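Local coordinates for HMG box-containing protein 1 (Homo sapiens, PDB 3QVE), which represses transcription by binding the promoters of target genes, takes part in regulating the cell cycle and the Wnt pathway, and is represented here by its AXH domain, at residues H10-G15 / L77-G82; L18-G23 / K52-D57; L62-S67 / S107-S112; D96-F99 / G105-S108. One frame throughout, in Å; residues are numbered along the deposited sequence.

Contact 1 (H10-G15 / L77-G82); sequences HCFLKG and LTFDPG. With EDO (1,2-ethanediol), chain I.
Phe12, in an irregular loop, faces strand residues 77-80, but the backbones stay far apart, and the nearest CA pair, Phe12 and Leu77, is still 12.0 Å apart. No backbone hydrogen bond spans that distance. Two aromatic side chains do, reaching for each other from opposite directions. Phe12 CZ comes to 3.9 Å from Phe79 CE2, and Phe12 CE1 lies almost as near to the same atom. Phe79 CE2 sits at the edge of the Phe12 ring, near its plane. The ring planes are inclined at 61° and the centroids lie 5.9 Å apart, an oblique pair. Both rings have CG anti to their own carbonyl carbon (chi1 -61° in Phe12, -72° in Phe79), which sends each toward the other segment. One face of the Phe12 ring is taken by its neighbour in sequence: Cys11 SG stands 3.8 Å above the plane, over the ring centre. This is the core of the AXH domain of HBP1, close to the centre of the chain. Here the loop before strand 17-20 packs on the antiparallel sheet. Val91 of the adjacent strand 89-94 touches both phenyl rings, and Phe99 of strand 98-101 also packs on Phe79. Beyond the core, strand 72-80 ends in an Asx turn. Gly82 N donates to Asp80 OD1 at 2.9 Å, meeting it from above the carboxylate plane. An ethanediol, probably from the crystallisation liquor, adds a bond at this end: its O2 donates to Asp80 O at 2.9 Å.

Contact 2 (L18-G23 / K52-D57); sequences LCFHKG and KGYGSD. With EDO (1,2-ethanediol), chain K.
Phe20 and Tyr54 form a T-shaped, edge-to-face aromatic pair that carries this buried contact of the AXH domain. Phe20 is the last residue of strand 17-20 in the antiparallel sheet. Tyr54 belongs to the loop between helix 31-37 and strand 59-69, where Gly53 to Ser56 make a type II beta turn. The Phe20 edge points at the Tyr54 face. Phe20 CE1 stands 3.7 Å above the tyrosine plane, over the ring centre, and is nearly equidistant from all six ring carbons. The planes are 85° apart and the centroids 5.1 Å. Tyr54 has CG anti to its own N (chi1 -176°), which carries the ring from the turn toward the strand, and the two side chains slide past each other in opposite directions. Elsewhere Phe20 stacks on His51 and meets Phe34 of helix 31-37. Leu89 of strand 89-94 touches both Phe20 and Tyr54. The phenol is held at its far end, where Tyr54 OH is hydrogen-bonded to Gly87 O. With a leucine in place of Tyr54, the Phe20 edge would probably lose its flat aromatic partner and Gly87 O its hydroxyl mate. Away from the rings, the segment 18-23 ends at the surface. There Gly23 N donates to O2 of an ethanediol at 2.9 Å, and Lys22 CD lies 3.8 Å from its C1. The type II turn of 53-56 is closed by its backbone: Ser56 N donates to Gly53 O at 3.1 Å.

Contact 3 (L62-S67 / S107-S112); sequences LSHEES and SSFYPS. With EDO (1,2-ethanediol), chain E; EDO (1,2-ethanediol), chain G; SO4 (sulfate ion), chain D.
His64 and Phe109 make the close-packed part of this contact, with Phe109 the more enclosed partner. Glu66 is exposed to solvent, and it meets Tyr110 through one bond with little packing. Phe109 CE1 lies over one face of the His64 imidazole, offset toward the rim, and comes to 3.7 Å from His64 CG. The planes are 55° apart, so the two rings meet obliquely. His64 CB adds to the packing, 3.8 Å from Phe109 CE1. His64 CG sits between the backbone N and the carbonyl carbon (chi1 57°), which turns one face of the imidazole to Phe109 CE1. The other end of the imidazole points to an anion. His64 NE2 donates to sulfate O1 at 3.1 Å and, at a more bent angle, to O4 at 3.2 Å. This sulfate, probably from the crystallisation liquor, is also bound by His126 ND1 and Ile127 N. On the solvent side a single hydrogen bond joins the two segments: Tyr110 OH donates to Glu66 OE1 at 2.5 Å, a very short distance. The carboxylate meets the phenol at its edge, with the two planes 77° apart. A phenylalanine at Tyr110 would probably leave Glu66 OE1 without this donor and its carboxylate freer to turn. Ser108 OG accepts from Tyr110 N at 2.8 Å, an ST turn leading into helix 111-118, whose N-cap is Tyr110. The contact therefore ties the entrance of that helix to strand 59-69. On the sheet side, Phe109 packs on Leu75 and Leu77 of strand 72-80 and on Phe99 of strand 98-101.

Contact 4 (D96-F99 / G105-S108); sequences DHPF and GWSS
Phe99 and Ser107 are joined by two backbone hydrogen bonds, an antiparallel hydrogen-bonded pair in the hairpin of strands 98-101 and 105-108. Phe99 N donates to Ser107 O at 2.8 Å, in the carbonyl plane. Ser107 N donates to Phe99 O at 2.7 Å, nearly in line with the C=O bond. Phe99 O also receives a CA-H...O contact from Trp106 CA. Within the strands, Ser107 OG bonds back to Gly105 O at 2.9 Å. His97 ND1 donates to Pro98 O at 3.0 Å from above the carbonyl plane, and the same ND1 lies over one face of the Phe99 ring. A water bridges the segments: it donates to His97 O at 2.7 Å and accepts weakly from Ser108 OG. Packing follows on the flank. Pro98 CB rests 3.9 Å from Trp106 CE3. Trp106 has CG anti to its carbonyl carbon (chi1 -76°), bringing the six-membered ring against Pro98 and Phe99 O. The indole NE1 is bonded to Met2 O, and Trp4 and Tyr100 meet the indole edge-to-face. Strand 105-108 lies between strands 98-101 and 123-124, while Thr114 of helix 111-118 touches Pro98 and bonds Ser108 OG. The Phe99 ring reaches Leu77 and Phe79 of strand 72-80, linking the hairpin to the larger sheet.

From the N terminus, the loop 10-15 meets strand 72-80, and contact 1 closes the long loop between them. Contact 2 is nested inside it, joining strand 17-20 to the loop 52-57; His10 NE2 reaches Gly55 O between the two. Contact 3 opens on strand 59-69, within the span of contact 1, and closes only at 107-112, so these two cross. They meet where strands 59-69 and 72-80 pair. Contact 4 comes after contact 1 and is a short hairpin closure, ending on the same strand 105-108 as contact 3. His97 NE2 bonds Leu13 N, which ties that hairpin to the N-terminal loop. Contact 2 lies across the chain's centre from contacts 3 and 4.

Contact 1 (H10-G15 / L77-G82)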
loop_
_atom_site.group_PDB
_atom_site.type_symbol
_atom_site.label_atom_id
_atom_site.label_comp_id
_atom_site.label_asym_id
_atom_site.label_seq_id
_atom_site.Cartn_x
_atom_site.Cartn_y
_atom_site.Cartn_z
ATOM N N HIS A 10 4.624 -2.986 -5.784
ATOM C CA HIS A 10 3.410 -3.634 -5.280
ATOM C C HIS A 10 2.230 -2.734 -5.671
ATOM O O HIS A 10 2.223 -2.225 -6.784
ATOM C CB HIS A 10 3.502 -3.867 -3.777
ATOM C CG HIS A 10 2.520 -4.852 -3.227
ATOM N ND1 HIS A 10 1.189 -4.549 -2.969
ATOM C CD2 HIS A 10 2.693 -6.140 -2.839
ATOM C CE1 HIS A 10 0.601 -5.608 -2.454
ATOM N NE2 HIS A 10 1.491 -6.581 -2.358
ATOM N N CYS A 11 1.268 -2.485 -4.779
ATOM C CA CYS A 11 0.130 -1.600 -5.099
ATOM C C CYS A 11 0.404 -0.120 -4.791
ATOM O O CYS A 11 -0.484 0.705 -4.897
ATOM C CB CYS A 11 -1.086 -2.022 -4.274
ATOM S SG CYS A 11 -0.954 -1.758 -2.504
ATOM N N PHE A 12 1.622 0.221 -4.391
ATOM C CA PHE A 12 1.945 1.548 -3.848
ATOM C C PHE A 12 2.316 2.617 -4.874
ATOM O O PHE A 12 3.146 2.410 -5.769
ATOM C CB PHE A 12 2.993 1.418 -2.731
ATOM C CG PHE A 12 2.494 0.576 -1.600
ATOM C CD1 PHE A 12 1.491 1.052 -0.767
ATOM C CD2 PHE A 12 2.990 -0.684 -1.387
ATOM C CE1 PHE A 12 1.002 0.288 0.217
ATOM C CE2 PHE A 12 2.551 -1.452 -0.364
ATOM C CZ PHE A 12 1.534 -0.997 0.432
ATOM N N LEU A 13 1.681 3.781 -4.719
ATOM C CA LEU A 13 1.890 4.913 -5.609
ATOM C C LEU A 13 3.079 5.781 -5.174
ATOM O O LEU A 13 3.579 5.704 -4.026
ATOM C CB LEU A 13 0.614 5.762 -5.673
ATOM C CG LEU A 13 -0.669 5.028 -6.094
ATOM C CD1 LEU A 13 -1.814 5.974 -6.427
ATOM C CD2 LEU A 13 -0.435 4.114 -7.226
ATOM N N LYS A 14 3.499 6.627 -6.115
ATOM C CA LYS A 14 4.548 7.593 -5.902
ATOM C C LYS A 14 4.273 8.398 -4.640
ATOM O O LYS A 14 3.128 8.810 -4.386
ATOM C CB LYS A 14 4.590 8.518 -7.096
ATOM C CG LYS A 14 5.608 9.677 -6.987
ATOM C CD LYS A 14 5.703 10.374 -8.313
ATOM C CE LYS A 14 6.663 11.567 -8.271
ATOM N NZ LYS A 14 8.067 11.163 -8.038
ATOM N N GLY A 15 5.304 8.582 -3.826
ATOM C CA GLY A 15 5.169 9.371 -2.593
ATOM C C GLY A 15 4.995 8.491 -1.376
ATOM O O GLY A 15 5.108 8.972 -0.252
ATOM N N LEU A 77 0.019 2.983 7.913
ATOM C CA LEU A 77 -0.711 1.710 7.832
ATOM C C LEU A 77 0.204 0.560 8.055
ATOM O O LEU A 77 1.329 0.585 7.559
ATOM C CB LEU A 77 -1.294 1.542 6.424
ATOM C CG LEU A 77 -2.089 2.676 5.814
ATOM C CD1 LEU A 77 -2.423 2.392 4.304
ATOM C CD2 LEU A 77 -3.381 2.891 6.709
ATOM N N THR A 78 -0.286 -0.508 8.694
ATOM C CA THR A 78 0.550 -1.702 8.886
ATOM C C THR A 78 -0.155 -2.866 8.256
ATOM O O THR A 78 -1.350 -3.078 8.457
ATOM C CB THR A 78 0.857 -1.981 10.380
ATOM O OG1 THR A 78 1.692 -0.934 10.859
ATOM C CG2 THR A 78 1.614 -3.349 10.571
ATOM N N PHE A 79 0.603 -3.604 7.464
ATOM C CA PHE A 79 0.094 -4.688 6.629
ATOM C C PHE A 79 0.784 -6.015 6.965
ATOM O O PHE A 79 1.959 -6.029 7.314
ATOM C CB PHE A 79 0.410 -4.419 5.165
ATOM C CG PHE A 79 -0.400 -3.319 4.556
ATOM C CD1 PHE A 79 -1.710 -3.528 4.180
ATOM C CD2 PHE A 79 0.188 -2.097 4.259
ATOM C CE1 PHE A 79 -2.458 -2.521 3.581
ATOM C CE2 PHE A 79 -0.562 -1.084 3.665
ATOM C CZ PHE A 79 -1.869 -1.297 3.342
ATOM N N ASP A 80 0.051 -7.111 6.792
ATOM C CA ASP A 80 0.538 -8.471 6.983
ATOM C C ASP A 80 0.539 -9.235 5.656
ATOM O O ASP A 80 -0.540 -9.443 5.067
ATOM C CB ASP A 80 -0.377 -9.146 7.999
ATOM C CG ASP A 80 0.086 -10.545 8.396
ATOM O OD1 ASP A 80 1.032 -11.012 7.795
ATOM O OD2 ASP A 80 -0.486 -11.148 9.330
ATOM N N PRO A 81 1.720 -9.678 5.167
ATOM C CA PRO A 81 1.768 -10.427 3.919
ATOM C C PRO A 81 1.411 -11.890 4.025
ATOM O O PRO A 81 1.367 -12.564 3.006
ATOM C CB PRO A 81 3.223 -10.319 3.508
ATOM C CG PRO A 81 3.936 -10.282 4.799
ATOM C CD PRO A 81 3.079 -9.446 5.687
ATOM N N GLY A 82 1.181 -12.384 5.228
ATOM C CA GLY A 82 0.674 -13.745 5.419
ATOM C C GLY A 82 1.727 -14.802 5.763
ATOM O O GLY A 82 1.379 -15.952 5.888
HETATM C C1 EDO I . -2.726 -12.687 2.132
HETATM O O1 EDO I . -2.029 -13.826 2.644
HETATM C C2 EDO I . -3.219 -11.872 3.312
HETATM O O2 EDO I . -2.139 -11.768 4.246
#

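Contact 2 (L18-G23 / K52-D57)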
loop_
_atom_site.group_PDB
_atom_site.type_symbol
_atom_site.label_atom_id
_atom_site.label_comp_id
_atom_site.label_asym_id
_atom_site.label_seq_id
_atom_site.Cartn_x
_atom_site.Cartn_y
_atom_site.Cartn_z
ATOM N N LEU A 18 8.112 3.293 2.814
ATOM C CA LEU A 18 8.026 1.910 3.262
ATOM C C LEU A 18 8.911 1.686 4.483
ATOM O O LEU A 18 10.012 2.227 4.563
ATOM C CB LEU A 18 8.568 0.990 2.181
ATOM C CG LEU A 18 7.853 1.116 0.830
ATOM C CD1 LEU A 18 8.517 0.150 -0.120
ATOM C CD2 LEU A 18 6.314 0.898 0.956
ATOM N N CYS A 19 8.448 0.853 5.406
ATOM C CA CYS A 19 9.266 0.440 6.548
ATOM C C CYS A 19 9.009 -1.023 6.844
ATOM O O CYS A 19 8.037 -1.380 7.469
ATOM C CB CYS A 19 8.967 1.321 7.751
ATOM S SG CYS A 19 10.129 0.959 9.131
ATOM N N PHE A 20 9.893 -1.882 6.333
ATOM C CA PHE A 20 9.800 -3.304 6.523
ATOM C C PHE A 20 10.208 -3.652 7.953
ATOM O O PHE A 20 11.197 -3.141 8.465
ATOM C CB PHE A 20 10.714 -4.021 5.528
ATOM C CG PHE A 20 10.212 -3.992 4.140
ATOM C CD1 PHE A 20 9.331 -4.978 3.705
ATOM C CD2 PHE A 20 10.553 -2.974 3.271
ATOM C CE1 PHE A 20 8.833 -4.956 2.434
ATOM C CE2 PHE A 20 10.048 -2.949 1.998
ATOM C CZ PHE A 20 9.199 -3.952 1.567
ATOM N N HIS A 21 9.425 -4.475 8.624
ATOM C CA HIS A 21 9.754 -4.817 10.002
ATOM C C HIS A 21 10.878 -5.861 10.073
ATOM O O HIS A 21 11.565 -5.950 11.076
ATOM C CB HIS A 21 8.511 -5.349 10.743
ATOM C CG HIS A 21 7.441 -4.327 10.979
ATOM N ND1 HIS A 21 6.583 -4.395 12.058
ATOM C CD2 HIS A 21 7.066 -3.232 10.266
ATOM C CE1 HIS A 21 5.742 -3.374 12.014
ATOM N NE2 HIS A 21 6.016 -2.651 10.939
ATOM N N LYS A 22 11.054 -6.671 9.027
ATOM C CA LYS A 22 12.117 -7.672 9.011
ATOM C C LYS A 22 13.029 -7.427 7.838
ATOM O O LYS A 22 12.704 -6.673 6.927
ATOM C CB LYS A 22 11.566 -9.098 8.918
ATOM C CG LYS A 22 10.686 -9.504 10.119
ATOM C CD LYS A 22 11.380 -10.287 11.185
ATOM C CE LYS A 22 10.416 -10.635 12.337
ATOM N NZ LYS A 22 9.419 -11.677 11.914
ATOM N N GLY A 23 14.199 -8.047 7.883
ATOM C CA GLY A 23 15.147 -7.957 6.767
ATOM C C GLY A 23 16.310 -7.023 7.018
ATOM O O GLY A 23 16.467 -6.490 8.106
ATOM N N LYS A 52 11.879 -9.808 -3.212
ATOM C CA LYS A 52 11.188 -10.332 -4.384
ATOM C C LYS A 52 10.012 -11.182 -3.912
ATOM O O LYS A 52 10.194 -12.084 -3.079
ATOM C CB LYS A 52 12.109 -11.186 -5.271
ATOM C CG LYS A 52 11.378 -11.852 -6.462
ATOM C CD LYS A 52 12.251 -12.850 -7.236
ATOM C CE LYS A 52 11.458 -13.506 -8.368
ATOM N NZ LYS A 52 12.156 -14.686 -8.950
ATOM N N GLY A 53 8.815 -10.890 -4.432
ATOM C CA GLY A 53 7.651 -11.698 -4.120
ATOM C C GLY A 53 6.980 -11.280 -2.817
ATOM O O GLY A 53 5.965 -11.876 -2.451
ATOM N N TYR A 54 7.512 -10.273 -2.117
ATOM C CA TYR A 54 6.901 -9.838 -0.866
ATOM C C TYR A 54 5.467 -9.387 -1.113
ATOM O O TYR A 54 5.212 -8.543 -1.949
ATOM C CB TYR A 54 7.663 -8.703 -0.217
ATOM C CG TYR A 54 7.094 -8.315 1.139
ATOM C CD1 TYR A 54 7.618 -8.851 2.333
ATOM C CD2 TYR A 54 6.060 -7.388 1.233
ATOM C CE1 TYR A 54 7.086 -8.461 3.572
ATOM C CE2 TYR A 54 5.512 -7.001 2.451
ATOM C CZ TYR A 54 6.034 -7.544 3.620
ATOM O OH TYR A 54 5.454 -7.167 4.807
ATOM N N GLY A 55 4.539 -9.983 -0.377
ATOM C CA GLY A 55 3.143 -9.635 -0.456
ATOM C C GLY A 55 2.428 -10.060 -1.720
ATOM O O GLY A 55 1.407 -9.463 -2.076
ATOM N N SER A 56 2.953 -11.061 -2.408
ATOM C CA SER A 56 2.393 -11.480 -3.692
ATOM C C SER A 56 0.956 -12.063 -3.588
ATOM O O SER A 56 0.255 -12.130 -4.562
ATOM C CB SER A 56 3.313 -12.532 -4.350
ATOM O OG SER A 56 3.430 -13.645 -3.497
ATOM N N ASP A 57 0.571 -12.541 -2.420
ATOM C CA ASP A 57 -0.778 -12.979 -2.164
ATOM C C ASP A 57 -1.668 -11.862 -1.609
ATOM O O ASP A 57 -2.772 -12.134 -1.192
ATOM C CB ASP A 57 -0.792 -14.119 -1.138
ATOM C CG ASP A 57 -0.139 -15.373 -1.649
ATOM O OD1 ASP A 57 -0.566 -15.834 -2.718
ATOM O OD2 ASP A 57 0.778 -15.893 -0.978
HETATM C C1 EDO K . 15.147 -10.653 11.841
HETATM O O1 EDO K . 15.250 -9.259 12.188
HETATM C C2 EDO K . 15.358 -10.687 10.349
HETATM O O2 EDO K . 15.615 -9.320 10.066
#

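Contact 3 (L62-S67 / S107-S112)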
loop_
_atom_site.group_PDB
_atom_site.type_symbol
_atom_site.label_atom_id
_atom_site.label_comp_id
_atom_site.label_asym_id
_atom_site.label_seq_id
_atom_site.Cartn_x
_atom_site.Cartn_y
_atom_site.Cartn_z
ATOM N N LEU A 62 -3.841 -4.353 9.019
ATOM C CA LEU A 62 -4.005 -4.661 10.416
ATOM C C LEU A 62 -4.326 -3.418 11.249
ATOM O O LEU A 62 -4.952 -3.523 12.309
ATOM C CB LEU A 62 -2.716 -5.287 10.992
ATOM C CG LEU A 62 -2.244 -6.650 10.473
ATOM C CD1 LEU A 62 -1.055 -7.159 11.336
ATOM C CD2 LEU A 62 -3.379 -7.683 10.408
ATOM N N SER A 63 -3.824 -2.275 10.836
ATOM C CA SER A 63 -3.936 -1.061 11.633
ATOM C C SER A 63 -3.735 0.179 10.817
ATOM O O SER A 63 -3.078 0.139 9.753
ATOM C CB SER A 63 -2.967 -1.071 12.816
ATOM O OG SER A 63 -1.649 -0.833 12.404
ATOM N N HIS A 64 -4.323 1.295 11.278
ATOM C CA HIS A 64 -4.183 2.568 10.562
ATOM C C HIS A 64 -4.278 3.741 11.500
ATOM O O HIS A 64 -4.928 3.665 12.521
ATOM C CB HIS A 64 -5.262 2.701 9.466
ATOM C CG HIS A 64 -6.681 2.599 9.980
ATOM N ND1 HIS A 64 -7.382 3.685 10.473
ATOM C CD2 HIS A 64 -7.524 1.540 10.067
ATOM C CE1 HIS A 64 -8.584 3.281 10.873
ATOM N NE2 HIS A 64 -8.693 1.984 10.633
ATOM N N GLU A 65 -3.650 4.837 11.115
ATOM C CA GLU A 65 -3.759 6.082 11.835
ATOM C C GLU A 65 -3.394 7.173 10.831
ATOM O O GLU A 65 -2.937 6.897 9.732
ATOM C CB GLU A 65 -2.749 6.125 12.997
ATOM C CG GLU A 65 -1.297 6.042 12.539
ATOM C CD GLU A 65 -0.297 5.887 13.704
ATOM O OE1 GLU A 65 -0.721 5.650 14.813
ATOM O OE2 GLU A 65 0.925 6.020 13.501
ATOM N N GLU A 66 -3.573 8.413 11.243
ATOM C CA GLU A 66 -3.322 9.589 10.448
ATOM C C GLU A 66 -2.363 10.425 11.208
ATOM O O GLU A 66 -2.381 10.443 12.444
ATOM C CB GLU A 66 -4.614 10.409 10.307
ATOM C CG GLU A 66 -5.043 10.404 8.923
ATOM C CD GLU A 66 -6.305 11.179 8.660
ATOM O OE1 GLU A 66 -7.358 10.513 8.596
ATOM O OE2 GLU A 66 -6.200 12.406 8.451
ATOM N N SER A 67 -1.549 11.157 10.468
ATOM C CA SER A 67 -0.473 11.952 11.051
ATOM C C SER A 67 -0.208 13.149 10.147
ATOM O O SER A 67 -0.793 13.261 9.089
ATOM C CB SER A 67 0.779 11.059 11.110
ATOM O OG SER A 67 1.709 11.594 11.993
ATOM N N SER A 107 -11.047 0.620 -3.047
ATOM C CA SER A 107 -11.354 1.114 -1.716
ATOM C C SER A 107 -10.341 2.194 -1.318
ATOM O O SER A 107 -9.243 2.248 -1.851
ATOM C CB SER A 107 -11.293 -0.058 -0.701
ATOM O OG SER A 107 -12.025 -1.196 -1.176
ATOM N N SER A 108 -10.701 3.031 -0.347
ATOM C CA SER A 108 -9.866 4.146 0.060
ATOM C C SER A 108 -10.265 4.523 1.463
ATOM O O SER A 108 -11.362 4.234 1.908
ATOM C CB SER A 108 -10.145 5.324 -0.892
ATOM O OG SER A 108 -9.650 6.554 -0.420
ATOM N N PHE A 109 -9.370 5.169 2.179
ATOM C CA PHE A 109 -9.744 5.765 3.471
ATOM C C PHE A 109 -10.521 7.043 3.237
ATOM O O PHE A 109 -11.248 7.478 4.146
ATOM C CB PHE A 109 -8.473 6.051 4.320
ATOM C CG PHE A 109 -7.820 4.808 4.840
ATOM C CD1 PHE A 109 -8.228 4.264 6.037
ATOM C CD2 PHE A 109 -6.871 4.118 4.084
ATOM C CE1 PHE A 109 -7.658 3.072 6.495
ATOM C CE2 PHE A 109 -6.308 2.938 4.544
ATOM C CZ PHE A 109 -6.722 2.428 5.754
ATOM N N TYR A 110 -10.376 7.660 2.046
ATOM C CA TYR A 110 -11.084 8.915 1.737
ATOM C C TYR A 110 -11.603 8.864 0.297
ATOM O O TYR A 110 -10.966 9.418 -0.616
ATOM C CB TYR A 110 -10.131 10.091 1.894
ATOM C CG TYR A 110 -9.900 10.461 3.326
ATOM C CD1 TYR A 110 -10.764 11.341 3.986
ATOM C CD2 TYR A 110 -8.837 9.917 4.022
ATOM C CE1 TYR A 110 -10.559 11.687 5.326
ATOM C CE2 TYR A 110 -8.617 10.224 5.332
ATOM C CZ TYR A 110 -9.489 11.106 5.992
ATOM O OH TYR A 110 -9.253 11.415 7.300
ATOM N N PRO A 111 -12.717 8.155 0.078
ATOM C CA PRO A 111 -13.184 7.885 -1.288
ATOM C C PRO A 111 -13.330 9.156 -2.139
ATOM O O PRO A 111 -12.962 9.149 -3.292
ATOM C CB PRO A 111 -14.531 7.236 -1.046
ATOM C CG PRO A 111 -14.311 6.507 0.242
ATOM C CD PRO A 111 -13.516 7.412 1.071
ATOM N N SER A 112 -13.782 10.265 -1.551
ATOM C CA SER A 112 -13.940 11.495 -2.334
ATOM C C SER A 112 -12.622 12.076 -2.754
ATOM O O SER A 112 -12.517 12.585 -3.869
ATOM C CB SER A 112 -14.771 12.522 -1.573
ATOM O OG SER A 112 -16.062 11.966 -1.418
HETATM C C1 EDO E . -14.348 10.775 2.255
HETATM O O1 EDO E . -13.359 11.314 1.333
HETATM C C2 EDO E . -15.751 10.669 1.639
HETATM O O2 EDO E . -16.427 9.433 1.933
HETATM C C1 EDO G . -0.324 1.855 11.881
HETATM O O1 EDO G . -0.396 1.389 13.244
HETATM C C2 EDO G . 1.168 2.039 11.610
HETATM O O2 EDO G . 1.851 2.819 12.633
HETATM S S SO4 D . -11.867 -0.116 10.761
HETATM O O1 SO4 D . -11.294 0.718 11.795
HETATM O O2 SO4 D . -12.166 -1.463 11.192
HETATM O O3 SO4 D . -12.965 0.536 10.067
HETATM O O4 SO4 D . -10.847 -0.263 9.760
#

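Contact 4 (D96-F99 / G105-S108)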
loop_
_atom_site.group_PDB
_atom_site.type_symbol
_atom_site.label_atom_id
_atom_site.label_comp_id
_atom_site.label_asym_id
_atom_site.label_seq_id
_atom_site.Cartn_x
_atom_site.Cartn_y
_atom_site.Cartn_z
ATOM N N ASP A 96 -5.490 9.944 -0.193
ATOM C CA ASP A 96 -6.250 9.535 -1.362
ATOM C C ASP A 96 -5.724 8.230 -2.018
ATOM O O ASP A 96 -6.203 7.852 -3.090
ATOM C CB ASP A 96 -6.189 10.660 -2.411
ATOM C CG ASP A 96 -4.776 11.008 -2.769
ATOM O OD1 ASP A 96 -3.991 10.082 -3.039
ATOM O OD2 ASP A 96 -4.447 12.196 -2.739
ATOM N N HIS A 97 -4.780 7.544 -1.381
ATOM C CA HIS A 97 -4.223 6.283 -1.922
ATOM C C HIS A 97 -5.354 5.236 -2.067
ATOM O O HIS A 97 -6.046 4.923 -1.105
ATOM C CB HIS A 97 -3.106 5.729 -1.015
ATOM C CG HIS A 97 -2.166 4.801 -1.704
ATOM N ND1 HIS A 97 -2.557 3.574 -2.190
ATOM C CD2 HIS A 97 -0.856 4.938 -2.028
ATOM C CE1 HIS A 97 -1.525 2.986 -2.781
ATOM N NE2 HIS A 97 -0.479 3.787 -2.686
ATOM N N PRO A 98 -5.555 4.710 -3.286
ATOM C CA PRO A 98 -6.548 3.650 -3.516
ATOM C C PRO A 98 -5.977 2.253 -3.296
ATOM O O PRO A 98 -4.762 2.052 -3.425
ATOM C CB PRO A 98 -6.887 3.830 -4.980
ATOM C CG PRO A 98 -5.592 4.276 -5.602
ATOM C CD PRO A 98 -4.901 5.116 -4.532
ATOM N N PHE A 99 -6.835 1.317 -2.909
ATOM C CA PHE A 99 -6.420 -0.064 -2.679
ATOM C C PHE A 99 -7.439 -0.944 -3.368
ATOM O O PHE A 99 -8.628 -0.633 -3.328
ATOM C CB PHE A 99 -6.371 -0.380 -1.196
ATOM C CG PHE A 99 -5.356 0.418 -0.465
ATOM C CD1 PHE A 99 -4.006 0.054 -0.510
ATOM C CD2 PHE A 99 -5.724 1.611 0.161
ATOM C CE1 PHE A 99 -3.045 0.794 0.143
ATOM C CE2 PHE A 99 -4.777 2.359 0.791
ATOM C CZ PHE A 99 -3.420 1.949 0.785
ATOM N N GLY A 105 -13.025 -4.829 -4.233
ATOM C CA GLY A 105 -12.741 -3.884 -5.302
ATOM C C GLY A 105 -12.119 -2.613 -4.755
ATOM O O GLY A 105 -11.558 -2.598 -3.652
ATOM N N TRP A 106 -12.220 -1.547 -5.534
ATOM C CA TRP A 106 -11.480 -0.333 -5.234
ATOM C C TRP A 106 -11.988 0.273 -3.913
ATOM O O TRP A 106 -13.186 0.455 -3.706
ATOM C CB TRP A 106 -11.581 0.666 -6.385
ATOM C CG TRP A 106 -10.724 0.332 -7.547
ATOM C CD1 TRP A 106 -11.149 -0.019 -8.784
ATOM C CD2 TRP A 106 -9.298 0.284 -7.580
ATOM N NE1 TRP A 106 -10.086 -0.259 -9.600
ATOM C CE2 TRP A 106 -8.930 -0.079 -8.894
ATOM C CE3 TRP A 106 -8.287 0.524 -6.627
ATOM C CZ2 TRP A 106 -7.599 -0.214 -9.296
ATOM C CZ3 TRP A 106 -6.966 0.428 -7.025
ATOM C CH2 TRP A 106 -6.633 0.027 -8.353
ATOM N N SER A 107 -11.047 0.620 -3.047
ATOM C CA SER A 107 -11.354 1.114 -1.716
ATOM C C SER A 107 -10.341 2.194 -1.318
ATOM O O SER A 107 -9.243 2.248 -1.851
ATOM C CB SER A 107 -11.293 -0.058 -0.701
ATOM O OG SER A 107 -12.025 -1.196 -1.176
ATOM N N SER A 108 -10.701 3.031 -0.347
ATOM C CA SER A 108 -9.866 4.146 0.060
ATOM C C SER A 108 -10.265 4.523 1.463
ATOM O O SER A 108 -11.362 4.234 1.908
ATOM C CB SER A 108 -10.145 5.324 -0.892
ATOM O OG SER A 108 -9.650 6.554 -0.420
HETATM O O HOH W 1 -6.793 5.990 1.215
#